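Local coordinates for arylsulfatase (Pseudoalteromonas sp. MB47, PDB 7AJ0), which probably hydrolyses sulfate esters of the algal polysaccharide fucoidan, as a calcium-containing sulfatase that assembles into a hexamer, at residues 179-183 against 184-188. Sequence-based numbering, arbitrary orientation.
Sequences LPSVQ and SDYTQ
The start of the short helix 183-187, just after strand 175-177, is tied to the loop leading into it by Ser181 and Asp185. Ser181 OG donates to Asp185 OD2 at 2.8 Å, using the carboxylate's anti lone pair, the one turned away from OD1. Asp185 carries CG opposite its own backbone N (chi1 -171°), which swings the carboxylate back over the loop, while Gln188 NE2 makes weak bonds to OD1 and to the backbone Asp185 O. With an alanine in place of Asp185, Ser181 OG would probably lose its acceptor and the Gln188 amide would keep just the backbone one of its two weak bonds to this residue. Asp185 N also donates to Val182 O at 3.0 Å. Gln183 O accepts twice, from Thr187 N at 3.1 Å, the i to i+4 bond of a helix, and from Tyr186 N at 2.9 Å.

The Tyr186 ring reaches back along the loop. Val182 O sits at the ring edge, 3.3 Å from CD1, and Leu179 CD2 meets CE1 obliquely at 3.8 Å; the phenol OH, passing Pro180 CD, bonds to Gly215 O. Thr187 CG2 lies 3.7 Å from Gln183 NE2, whose amide is held by Ser269 and Asp274. Ser184 OG bonds to Glu486 of the second subunit, so this first turn also meets the hexamer interface. The whole is a strand-to-helix connection in the sulfatase alpha/beta fold.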
ATOM      1  N   LEU A 179       9.607  41.343   1.553  1.00 25.94           N
ATOM      2  CA  LEU A 179      10.156  40.397   0.595  1.00 26.10           C
ATOM      3  C   LEU A 179       9.318  40.389  -0.674  1.00 26.17           C
ATOM      4  O   LEU A 179       8.129  40.049  -0.612  1.00 25.73           O
ATOM      5  CB  LEU A 179      10.188  38.997   1.185  1.00 25.65           C
ATOM      6  CG  LEU A 179      10.902  38.753   2.512  1.00 25.54           C
ATOM      7  CD1 LEU A 179      10.114  39.289   3.693  1.00 25.19           C
ATOM      8  CD2 LEU A 179      11.166  37.256   2.680  1.00 25.31           C
ATOM      9  N   PRO A 180       9.878  40.751  -1.831  1.00 26.76           N
ATOM     10  CA  PRO A 180       9.140  40.513  -3.083  1.00 26.86           C
ATOM     11  C   PRO A 180       8.748  39.059  -3.282  1.00 27.35           C
ATOM     12  O   PRO A 180       7.644  38.780  -3.757  1.00 26.23           O
ATOM     13  CB  PRO A 180      10.122  40.997  -4.162  1.00 27.65           C
ATOM     14  CG  PRO A 180      10.951  42.025  -3.474  1.00 27.96           C
ATOM     15  CD  PRO A 180      11.100  41.550  -2.050  1.00 27.42           C
ATOM     16  N   SER A 181       9.621  38.125  -2.926  1.00 31.38           N
ATOM     17  CA  SER A 181       9.388  36.697  -3.168  1.00 26.14           C
ATOM     18  C   SER A 181       9.082  36.010  -1.807  1.00 25.52           C
ATOM     19  O   SER A 181       8.014  36.225  -1.273  1.00 25.10           O
ATOM     20  CB  SER A 181      10.578  36.074  -3.887  1.00 26.65           C
ATOM     21  OG  SER A 181      11.749  36.119  -3.109  1.00 34.79           O
ATOM     22  N   VAL A 182      10.029  35.250  -1.275  1.00 25.54           N
ATOM     23  CA  VAL A 182       9.727  34.353  -0.155  1.00 25.03           C
ATOM     24  C   VAL A 182      11.027  33.977   0.535  1.00 25.24           C
ATOM     25  O   VAL A 182      12.101  34.069  -0.048  1.00 25.75           O
ATOM     26  CB  VAL A 182       8.950  33.107  -0.661  1.00 24.77           C
ATOM     27  CG1 VAL A 182       9.781  32.340  -1.698  1.00 25.23           C
ATOM     28  CG2 VAL A 182       8.547  32.198   0.487  1.00 24.29           C
ATOM     29  N   GLN A 183      10.925  33.548   1.798  1.00 24.87           N
ATOM     30  CA  GLN A 183      12.114  33.238   2.592  1.00 25.08           C
ATOM     31  C   GLN A 183      13.017  32.231   1.882  1.00 25.45           C
ATOM     32  O   GLN A 183      14.237  32.419   1.804  1.00 25.94           O
ATOM     33  CB  GLN A 183      11.694  32.715   3.965  1.00 24.64           C
ATOM     34  CG  GLN A 183      12.825  32.200   4.852  1.00 24.86           C
ATOM     35  CD  GLN A 183      13.355  33.248   5.817  1.00 25.01           C
ATOM     36  OE1 GLN A 183      12.871  34.381   5.858  1.00 24.95           O
ATOM     37  NE2 GLN A 183      14.356  32.870   6.604  1.00 25.25           N
ATOM     38  N   SER A 184      12.437  31.138   1.382  1.00 25.26           N
ATOM     39  CA  SER A 184      13.246  30.091   0.766  1.00 25.63           C
ATOM     40  C   SER A 184      14.054  30.617  -0.413  1.00 26.25           C
ATOM     41  O   SER A 184      15.121  30.076  -0.725  1.00 26.73           O
ATOM     42  CB  SER A 184      12.348  28.936   0.321  1.00 27.76           C
ATOM     43  OG  SER A 184      11.268  29.408  -0.466  1.00 27.99           O
ATOM     44  N   ASP A 185      13.567  31.667  -1.079  1.00 26.32           N
ATOM     45  CA  ASP A 185      14.322  32.250  -2.183  1.00 26.97           C
ATOM     46  C   ASP A 185      15.649  32.818  -1.696  1.00 27.42           C
ATOM     47  O   ASP A 185      16.660  32.753  -2.406  1.00 28.06           O
ATOM     48  CB  ASP A 185      13.486  33.332  -2.867  1.00 26.97           C
ATOM     49  CG  ASP A 185      14.118  33.837  -4.149  1.00 32.63           C
ATOM     50  OD1 ASP A 185      15.131  33.252  -4.588  1.00 38.51           O
ATOM     51  OD2 ASP A 185      13.600  34.822  -4.717  1.00 38.24           O
ATOM     52  N   TYR A 186      15.668  33.371  -0.480  1.00 27.15           N
ATOM     53  CA  TYR A 186      16.908  33.893   0.077  1.00 27.59           C
ATOM     54  C   TYR A 186      17.796  32.781   0.629  1.00 27.73           C
ATOM     55  O   TYR A 186      19.010  32.780   0.395  1.00 28.35           O
ATOM     56  CB  TYR A 186      16.608  34.900   1.193  1.00 27.31           C
ATOM     57  CG  TYR A 186      15.944  36.179   0.741  1.00 28.09           C
ATOM     58  CD1 TYR A 186      14.570  36.243   0.555  1.00 26.83           C
ATOM     59  CD2 TYR A 186      16.688  37.330   0.523  1.00 27.89           C
ATOM     60  CE1 TYR A 186      13.959  37.411   0.151  1.00 27.79           C
ATOM     61  CE2 TYR A 186      16.085  38.503   0.116  1.00 28.69           C
ATOM     62  CZ  TYR A 186      14.719  38.537  -0.067  1.00 31.25           C
ATOM     63  OH  TYR A 186      14.105  39.701  -0.472  1.00 28.59           O
ATOM     64  N   THR A 187      17.213  31.831   1.363  1.00 27.21           N
ATOM     65  CA  THR A 187      18.019  30.889   2.131  1.00 27.34           C
ATOM     66  C   THR A 187      18.699  29.843   1.259  1.00 27.80           C
ATOM     67  O   THR A 187      19.712  29.274   1.680  1.00 28.16           O
ATOM     68  CB  THR A 187      17.153  30.198   3.188  1.00 26.72           C
ATOM     69  OG1 THR A 187      16.043  29.549   2.558  1.00 32.52           O
ATOM     70  CG2 THR A 187      16.637  31.213   4.200  1.00 26.37           C
ATOM     71  N   GLN A 188      18.177  29.575   0.060  1.00 27.83           N
ATOM     72  CA  GLN A 188      18.838  28.621  -0.824  1.00 28.35           C
ATOM     73  C   GLN A 188      20.223  29.099  -1.246  1.00 29.15           C
ATOM     74  O   GLN A 188      21.037  28.284  -1.694  1.00 29.67           O
ATOM     75  CB  GLN A 188      17.978  28.359  -2.061  1.00 28.29           C
ATOM     76  CG  GLN A 188      17.762  29.576  -2.941  1.00 30.93           C
ATOM     77  CD  GLN A 188      16.840  29.295  -4.112  1.00 28.45           C
ATOM     78  OE1 GLN A 188      16.588  28.141  -4.460  1.00 28.42           O
ATOM     79  NE2 GLN A 188      16.325  30.354  -4.724  1.00 28.49           N
TER